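Local coordinates for metallo-beta-lactamase FIM-1 (Pseudomonas aeruginosa, PDB 6V3Q), which probably hydrolyses beta-lactam antibiotics to substituted beta-amino acids with the help of zinc, as a class B beta-lactamase, at residues A[74-87]-A[98-110]. Numbering follows the deposited sequence.
Sequences IRWAVFTHAHDDKM and IVTYAAADSNRMA. With ZN (zinc ion), chain C.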
ATOM      1  N   ILE A  74       4.629  -9.627 -27.441  1.00 61.21           N
ATOM      2  CA  ILE A  74       5.303 -10.583 -26.572  1.00 56.89           C
ATOM      3  C   ILE A  74       5.133 -11.982 -27.142  1.00 61.86           C
ATOM      4  O   ILE A  74       4.020 -12.399 -27.485  1.00 66.11           O
ATOM      5  CB  ILE A  74       4.748 -10.487 -25.143  1.00 56.93           C
ATOM      6  CG1 ILE A  74       5.158  -9.164 -24.490  1.00 59.28           C
ATOM      7  CG2 ILE A  74       5.203 -11.674 -24.304  1.00 53.45           C
ATOM      8  CD1 ILE A  74       4.430  -8.872 -23.197  1.00 61.00           C
ATOM      9  N   ARG A  75       6.247 -12.707 -27.274  1.00 62.95           N
ATOM     10  CA  ARG A  75       6.214 -14.091 -27.724  1.00 67.05           C
ATOM     11  C   ARG A  75       6.776 -15.070 -26.710  1.00 66.71           C
ATOM     12  O   ARG A  75       6.448 -16.258 -26.777  1.00 66.25           O
ATOM     13  CB  ARG A  75       6.983 -14.246 -29.044  1.00 74.38           C
ATOM     14  CG  ARG A  75       6.194 -13.784 -30.252  1.00 85.54           C
ATOM     15  CD  ARG A  75       4.846 -14.485 -30.308  1.00 94.98           C
ATOM     16  NE  ARG A  75       3.926 -13.828 -31.228  1.00105.82           N
ATOM     17  CZ  ARG A  75       3.892 -14.059 -32.535  1.00115.59           C
ATOM     18  NH1 ARG A  75       3.024 -13.416 -33.300  1.00118.33           N
ATOM     19  NH2 ARG A  75       4.730 -14.933 -33.078  1.00118.87           N
ATOM     20  N   TRP A  76       7.601 -14.607 -25.777  1.00 58.96           N
ATOM     21  CA  TRP A  76       8.181 -15.470 -24.763  1.00 60.81           C
ATOM     22  C   TRP A  76       8.051 -14.794 -23.407  1.00 60.96           C
ATOM     23  O   TRP A  76       7.998 -13.565 -23.313  1.00 62.66           O
ATOM     24  CB  TRP A  76       9.653 -15.783 -25.059  1.00 58.89           C
ATOM     25  CG  TRP A  76       9.903 -16.131 -26.492  1.00 63.97           C
ATOM     26  CD1 TRP A  76       9.880 -17.375 -27.050  1.00 66.99           C
ATOM     27  CD2 TRP A  76      10.199 -15.218 -27.556  1.00 65.03           C
ATOM     28  NE1 TRP A  76      10.148 -17.294 -28.396  1.00 70.58           N
ATOM     29  CE2 TRP A  76      10.346 -15.980 -28.731  1.00 69.90           C
ATOM     30  CE3 TRP A  76      10.354 -13.830 -27.627  1.00 66.59           C
ATOM     31  CZ2 TRP A  76      10.644 -15.401 -29.964  1.00 70.98           C
ATOM     32  CZ3 TRP A  76      10.650 -13.256 -28.852  1.00 68.72           C
ATOM     33  CH2 TRP A  76      10.791 -14.042 -30.004  1.00 70.24           C
ATOM     34  N   ALA A  77       8.003 -15.609 -22.357  1.00 58.06           N
ATOM     35  CA  ALA A  77       7.879 -15.096 -21.004  1.00 52.39           C
ATOM     36  C   ALA A  77       8.621 -16.015 -20.044  1.00 57.74           C
ATOM     37  O   ALA A  77       8.639 -17.237 -20.215  1.00 62.68           O
ATOM     38  CB  ALA A  77       6.411 -14.960 -20.589  1.00 52.92           C
ATOM     39  N   VAL A  78       9.244 -15.408 -19.038  1.00 53.40           N
ATOM     40  CA  VAL A  78       9.920 -16.129 -17.968  1.00 51.93           C
ATOM     41  C   VAL A  78       9.542 -15.467 -16.649  1.00 55.75           C
ATOM     42  O   VAL A  78       9.275 -14.264 -16.589  1.00 55.68           O
ATOM     43  CB  VAL A  78      11.453 -16.151 -18.165  1.00 53.23           C
ATOM     44  CG1 VAL A  78      12.020 -14.740 -18.121  1.00 52.59           C
ATOM     45  CG2 VAL A  78      12.121 -17.052 -17.133  1.00 51.46           C
ATOM     46  N   PHE A  79       9.490 -16.267 -15.591  1.00 51.02           N
ATOM     47  CA  PHE A  79       9.077 -15.799 -14.280  1.00 54.30           C
ATOM     48  C   PHE A  79      10.135 -16.181 -13.255  1.00 56.68           C
ATOM     49  O   PHE A  79      10.757 -17.243 -13.344  1.00 58.49           O
ATOM     50  CB  PHE A  79       7.717 -16.391 -13.904  1.00 58.45           C
ATOM     51  CG  PHE A  79       6.800 -16.580 -15.079  1.00 63.64           C
ATOM     52  CD1 PHE A  79       6.182 -15.492 -15.678  1.00 69.13           C
ATOM     53  CD2 PHE A  79       6.570 -17.842 -15.599  1.00 70.05           C
ATOM     54  CE1 PHE A  79       5.351 -15.663 -16.766  1.00 72.12           C
ATOM     55  CE2 PHE A  79       5.733 -18.020 -16.688  1.00 75.77           C
ATOM     56  CZ  PHE A  79       5.123 -16.928 -17.270  1.00 74.33           C
ATOM     57  N   THR A  80      10.328 -15.303 -12.270  1.00 56.82           N
ATOM     58  CA  THR A  80      11.456 -15.430 -11.359  1.00 57.10           C
ATOM     59  C   THR A  80      11.165 -16.294 -10.134  1.00 58.51           C
ATOM     60  O   THR A  80      12.107 -16.844  -9.554  1.00 61.32           O
ATOM     61  CB  THR A  80      11.935 -14.042 -10.918  1.00 59.86           C
ATOM     62  OG1 THR A  80      10.856 -13.328 -10.305  1.00 65.04           O
ATOM     63  CG2 THR A  80      12.435 -13.258 -12.124  1.00 55.47           C
ATOM     64  N   HIS A  81       9.903 -16.435  -9.728  1.00 55.86           N
ATOM     65  CA  HIS A  81       9.529 -17.417  -8.712  1.00 62.27           C
ATOM     66  C   HIS A  81       8.011 -17.545  -8.698  1.00 65.35           C
ATOM     67  O   HIS A  81       7.299 -16.800  -9.376  1.00 66.98           O
ATOM     68  CB  HIS A  81      10.072 -17.063  -7.322  1.00 61.52           C
ATOM     69  CG  HIS A  81       9.453 -15.846  -6.712  1.00 70.71           C
ATOM     70  ND1 HIS A  81       9.744 -14.566  -7.135  1.00 72.86           N
ATOM     71  CD2 HIS A  81       8.580 -15.713  -5.686  1.00 74.85           C
ATOM     72  CE1 HIS A  81       9.067 -13.699  -6.404  1.00 71.87           C
ATOM     73  NE2 HIS A  81       8.352 -14.368  -5.519  1.00 79.24           N
ATOM     74  N   ALA A  82       7.530 -18.508  -7.916  1.00 67.89           N
ATOM     75  CA  ALA A  82       6.124 -18.907  -7.947  1.00 67.58           C
ATOM     76  C   ALA A  82       5.346 -18.235  -6.814  1.00 73.62           C
ATOM     77  O   ALA A  82       4.867 -18.867  -5.873  1.00 75.15           O
ATOM     78  CB  ALA A  82       6.007 -20.425  -7.883  1.00 68.32           C
ATOM     79  N   HIS A  83       5.234 -16.917  -6.930  1.00 71.33           N
ATOM     80  CA  HIS A  83       4.302 -16.113  -6.153  1.00 74.29           C
ATOM     81  C   HIS A  83       3.419 -15.337  -7.121  1.00 71.46           C
ATOM     82  O   HIS A  83       3.717 -15.230  -8.313  1.00 67.18           O
ATOM     83  CB  HIS A  83       5.037 -15.169  -5.193  1.00 79.02           C
ATOM     84  CG  HIS A  83       5.456 -15.823  -3.914  1.00 91.51           C
ATOM     85  ND1 HIS A  83       6.271 -15.205  -2.991  1.00102.09           N
ATOM     86  CD2 HIS A  83       5.164 -17.042  -3.400  1.00 95.37           C
ATOM     87  CE1 HIS A  83       6.468 -16.015  -1.966  1.00 97.72           C
ATOM     88  NE2 HIS A  83       5.807 -17.137  -2.189  1.00 98.08           N
ATOM     89  N   ASP A  84       2.311 -14.794  -6.607  1.00 72.65           N
ATOM     90  CA  ASP A  84       1.306 -14.217  -7.494  1.00 84.74           C
ATOM     91  C   ASP A  84       1.704 -12.868  -8.083  1.00 86.46           C
ATOM     92  O   ASP A  84       1.057 -12.420  -9.035  1.00 86.45           O
ATOM     93  CB  ASP A  84      -0.043 -14.080  -6.778  1.00 95.21           C
ATOM     94  CG  ASP A  84       0.087 -13.540  -5.372  1.00106.15           C
ATOM     95  OD1 ASP A  84       0.641 -12.433  -5.200  1.00108.15           O
ATOM     96  OD2 ASP A  84      -0.381 -14.222  -4.434  1.00113.41           O
ATOM     97  N   ASP A  85       2.738 -12.207  -7.567  1.00 86.58           N
ATOM     98  CA  ASP A  85       3.205 -11.000  -8.239  1.00 85.35           C
ATOM     99  C   ASP A  85       4.121 -11.310  -9.413  1.00 83.15           C
ATOM    100  O   ASP A  85       4.414 -10.406 -10.205  1.00 85.40           O
ATOM    101  CB  ASP A  85       3.915 -10.068  -7.253  1.00 92.42           C
ATOM    102  CG  ASP A  85       5.011 -10.760  -6.474  1.00101.67           C
ATOM    103  OD1 ASP A  85       4.894 -11.978  -6.221  1.00106.35           O
ATOM    104  OD2 ASP A  85       5.990 -10.078  -6.107  1.00104.22           O
ATOM    105  N   LYS A  86       4.565 -12.559  -9.548  1.00 80.02           N
ATOM    106  CA  LYS A  86       5.402 -12.978 -10.664  1.00 74.92           C
ATOM    107  C   LYS A  86       4.704 -13.922 -11.625  1.00 73.09           C
ATOM    108  O   LYS A  86       4.950 -13.846 -12.829  1.00 69.70           O
ATOM    109  CB  LYS A  86       6.677 -13.659 -10.150  1.00 76.76           C
ATOM    110  CG  LYS A  86       7.474 -12.805  -9.197  1.00 78.48           C
ATOM    111  CD  LYS A  86       7.552 -11.380  -9.702  1.00 81.91           C
ATOM    112  CE  LYS A  86       8.364 -10.525  -8.768  1.00 84.53           C
ATOM    113  NZ  LYS A  86       8.431  -9.104  -9.209  1.00 85.87           N
ATOM    114  N   MET A  87       3.844 -14.810 -11.126  1.00 74.22           N
ATOM    115  CA  MET A  87       3.143 -15.773 -11.967  1.00 74.19           C
ATOM    116  C   MET A  87       1.628 -15.627 -11.871  1.00 78.19           C
ATOM    117  O   MET A  87       0.898 -16.562 -12.209  1.00 85.62           O
ATOM    118  CB  MET A  87       3.559 -17.201 -11.608  1.00 74.99           C
ATOM    119  CG  MET A  87       5.043 -17.471 -11.771  1.00 76.36           C
ATOM    120  SD  MET A  87       5.468 -19.209 -11.544  1.00 83.71           S
ATOM    121  CE  MET A  87       4.638 -19.951 -12.945  1.00 84.62           C
ATOM    122  N   ILE A  98       1.707 -17.591 -25.737  1.00 78.48           N
ATOM    123  CA  ILE A  98       3.062 -17.205 -25.370  1.00 74.08           C
ATOM    124  C   ILE A  98       3.825 -18.438 -24.906  1.00 72.29           C
ATOM    125  O   ILE A  98       3.273 -19.316 -24.228  1.00 73.52           O
ATOM    126  CB  ILE A  98       3.038 -16.123 -24.276  1.00 73.93           C
ATOM    127  CG1 ILE A  98       1.972 -15.067 -24.577  1.00 76.91           C
ATOM    128  CG2 ILE A  98       4.401 -15.465 -24.147  1.00 72.40           C
ATOM    129  CD1 ILE A  98       2.199 -14.325 -25.854  1.00 75.00           C
ATOM    130  N   VAL A  99       5.098 -18.521 -25.281  1.00 68.30           N
ATOM    131  CA  VAL A  99       5.972 -19.583 -24.792  1.00 62.88           C
ATOM    132  C   VAL A  99       6.491 -19.167 -23.422  1.00 64.19           C
ATOM    133  O   VAL A  99       7.176 -18.147 -23.292  1.00 63.79           O
ATOM    134  CB  VAL A  99       7.127 -19.849 -25.768  1.00 66.00           C
ATOM    135  CG1 VAL A  99       7.857 -21.127 -25.383  1.00 63.02           C
ATOM    136  CG2 VAL A  99       6.613 -19.923 -27.201  1.00 62.39           C
ATOM    137  N   THR A 100       6.155 -19.944 -22.395  1.00 62.53           N
ATOM    138  CA  THR A 100       6.427 -19.574 -21.014  1.00 60.30           C
ATOM    139  C   THR A 100       7.465 -20.506 -20.403  1.00 64.04           C
ATOM    140  O   THR A 100       7.436 -21.720 -20.630  1.00 65.14           O
ATOM    141  CB  THR A 100       5.145 -19.598 -20.180  1.00 61.88           C
ATOM    142  OG1 THR A 100       4.614 -20.929 -20.154  1.00 66.96           O
ATOM    143  CG2 THR A 100       4.110 -18.660 -20.778  1.00 61.25           C
ATOM    144  N   TYR A 101       8.376 -19.928 -19.624  1.00 61.30           N
ATOM    145  CA  TYR A 101       9.433 -20.668 -18.951  1.00 60.96           C
ATOM    146  C   TYR A 101       9.448 -20.321 -17.468  1.00 60.94           C
ATOM    147  O   TYR A 101       9.108 -19.204 -17.069  1.00 57.27           O
ATOM    148  CB  TYR A 101      10.816 -20.356 -19.540  1.00 62.55           C
ATOM    149  CG  TYR A 101      11.017 -20.774 -20.978  1.00 69.55           C
ATOM    150  CD1 TYR A 101      11.686 -21.948 -21.292  1.00 73.72           C
ATOM    151  CD2 TYR A 101      10.560 -19.983 -22.023  1.00 70.44           C
ATOM    152  CE1 TYR A 101      11.884 -22.330 -22.607  1.00 78.84           C
ATOM    153  CE2 TYR A 101      10.752 -20.354 -23.339  1.00 77.62           C
ATOM    154  CZ  TYR A 101      11.415 -21.529 -23.626  1.00 80.86           C
ATOM    155  OH  TYR A 101      11.607 -21.901 -24.936  1.00 88.01           O
ATOM    156  N   ALA A 102       9.865 -21.289 -16.659  1.00 58.89           N
ATOM    157  CA  ALA A 102      10.119 -21.055 -15.244  1.00 59.42           C
ATOM    158  C   ALA A 102      11.040 -22.152 -14.738  1.00 59.63           C
ATOM    159  O   ALA A 102      11.210 -23.191 -15.383  1.00 62.23           O
ATOM    160  CB  ALA A 102       8.824 -21.017 -14.427  1.00 63.39           C
ATOM    161  N   ALA A 103      11.644 -21.902 -13.578  1.00 60.40           N
ATOM    162  CA  ALA A 103      12.457 -22.922 -12.932  1.00 59.47           C
ATOM    163  C   ALA A 103      11.606 -24.148 -12.632  1.00 58.61           C
ATOM    164  O   ALA A 103      10.407 -24.035 -12.362  1.00 62.15           O
ATOM    165  CB  ALA A 103      13.068 -22.376 -11.640  1.00 62.43           C
ATOM    166  N   ALA A 104      12.228 -25.330 -12.711  1.00 65.54           N
ATOM    167  CA  ALA A 104      11.489 -26.566 -12.470  1.00 76.18           C
ATOM    168  C   ALA A 104      10.807 -26.537 -11.111  1.00 75.36           C
ATOM    169  O   ALA A 104       9.655 -26.966 -10.972  1.00 76.74           O
ATOM    170  CB  ALA A 104      12.425 -27.772 -12.578  1.00 71.83           C
ATOM    171  N   ASP A 105      11.494 -25.997 -10.105  1.00 79.26           N
ATOM    172  CA  ASP A 105      10.905 -25.883  -8.777  1.00 85.89           C
ATOM    173  C   ASP A 105       9.729 -24.914  -8.769  1.00 81.02           C
ATOM    174  O   ASP A 105       8.752 -25.126  -8.041  1.00 80.63           O
ATOM    175  CB  ASP A 105      11.966 -25.440  -7.774  1.00 97.99           C
ATOM    176  CG  ASP A 105      11.577 -25.755  -6.350  1.00112.19           C
ATOM    177  OD1 ASP A 105      10.656 -26.579  -6.158  1.00117.23           O
ATOM    178  OD2 ASP A 105      12.191 -25.186  -5.425  1.00116.72           O
ATOM    179  N   SER A 106       9.801 -23.845  -9.567  1.00 77.45           N
ATOM    180  CA  SER A 106       8.697 -22.891  -9.616  1.00 70.68           C
ATOM    181  C   SER A 106       7.457 -23.517 -10.240  1.00 70.62           C
ATOM    182  O   SER A 106       6.328 -23.218  -9.832  1.00 71.17           O
ATOM    183  CB  SER A 106       9.115 -21.643 -10.391  1.00 62.32           C
ATOM    184  OG  SER A 106      10.133 -20.931  -9.710  1.00 62.81           O
ATOM    185  N   ASN A 107       7.647 -24.390 -11.231  1.00 71.09           N
ATOM    186  CA  ASN A 107       6.512 -25.037 -11.875  1.00 74.89           C
ATOM    187  C   ASN A 107       5.891 -26.108 -10.988  1.00 79.87           C
ATOM    188  O   ASN A 107       4.691 -26.381 -11.098  1.00 83.64           O
ATOM    189  CB  ASN A 107       6.940 -25.642 -13.212  1.00 77.53           C
ATOM    190  CG  ASN A 107       7.086 -24.598 -14.295  1.00 77.86           C
ATOM    191  OD1 ASN A 107       6.479 -23.532 -14.220  1.00 75.47           O
ATOM    192  ND2 ASN A 107       7.889 -24.897 -15.311  1.00 79.04           N
ATOM    193  N   ARG A 108       6.683 -26.717 -10.104  1.00 82.20           N
ATOM    194  CA  ARG A 108       6.159 -27.768  -9.241  1.00 87.03           C
ATOM    195  C   ARG A 108       5.299 -27.203  -8.115  1.00 87.16           C
ATOM    196  O   ARG A 108       4.289 -27.810  -7.738  1.00101.15           O
ATOM    197  CB  ARG A 108       7.309 -28.594  -8.666  1.00 94.44           C
ATOM    198  CG  ARG A 108       8.041 -29.450  -9.689  1.00 99.13           C
ATOM    199  CD  ARG A 108       9.014 -30.374  -8.989  1.00106.95           C
ATOM    200  NE  ARG A 108       9.932 -29.627  -8.135  1.00109.33           N
ATOM    201  CZ  ARG A 108      10.601 -30.151  -7.114  1.00112.89           C
ATOM    202  NH1 ARG A 108      10.456 -31.433  -6.804  1.00116.69           N
ATOM    203  NH2 ARG A 108      11.414 -29.390  -6.394  1.00110.87           N
ATOM    204  N   MET A 109       5.674 -26.049  -7.568  1.00 80.94           N
ATOM    205  CA  MET A 109       4.978 -25.468  -6.427  1.00 90.72           C
ATOM    206  C   MET A 109       3.973 -24.391  -6.818  1.00 84.40           C
ATOM    207  O   MET A 109       3.390 -23.758  -5.932  1.00 84.00           O
ATOM    208  CB  MET A 109       5.988 -24.890  -5.430  1.00100.69           C
ATOM    209  CG  MET A 109       6.711 -23.648  -5.920  1.00104.73           C
ATOM    210  SD  MET A 109       7.800 -22.943  -4.661  1.00114.34           S
ATOM    211  CE  MET A 109       8.985 -24.264  -4.454  1.00116.18           C
ATOM    212  N   ALA A 110       3.753 -24.171  -8.111  1.00 80.38           N
ATOM    213  CA  ALA A 110       2.762 -23.200  -8.564  1.00 80.93           C
ATOM    214  C   ALA A 110       1.335 -23.687  -8.303  1.00 81.96           C
ATOM    215  O   ALA A 110       0.495 -22.887  -7.868  1.00 78.20           O
ATOM    216  CB  ALA A 110       2.961 -22.875 -10.049  1.00 72.08           C
TER
HETATM  217 ZN    ZN C 300       7.593 -13.626  -3.575  1.00 75.02          ZN
HETATM  218  O   HOH W   1      11.089 -19.489 -12.027  1.00 58.78           O
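Ala77 N donates to Val99 O (2.8 Å) and Ala77 O accepts from Tyr101 N (2.8 Å), at the centre of the parallel pair made by strands 74-78 and 99-102, whose axes lie 16° apart. On one face of this pair Trp76 lies alongside Val99, CD1 of the indole 3.9 Å from Val99 CB, while Arg75 CB sits over the centre of one indole face. The Tyr101 ring turns an edge to Ala77 O. Ala77 and Thr100 share the other face, and Ile98 CG2, anti to its own backbone N, reaches Ala77 CB at 4.1 Å. Phe79 swings its ring across toward Thr100, bringing CD2 to 3.2 Å from Tyr101 O, and its CD2 edge meets the Ala102 methyl; Leu93 of helix 90-95 packs on this same side. Beyond the strands, 74-87 carries the His-x-His-x-Asp motif of the metallo-beta-lactamase fold: His81 NE2 (2.2 Å) and His83 ND1 (2.1 Å) bind the zinc ion, which His145 also ligates. His81 reaches the metal with CG set between its backbone N and carbonyl carbon (chi1 68°). Between these histidines Ala82 CB points toward helix 104-108, 3.4 Å from Ser106 O, with Met109 CG alongside. A water donates to Phe79 O and Ser106 OG and accepts from Ala103 N, the N-cap residue. Asp148 OD2 takes hydrogen bonds from Ala82 N and Ser106 OG, so one carboxylate oxygen holds both the metal-binding loop and helix 104-108.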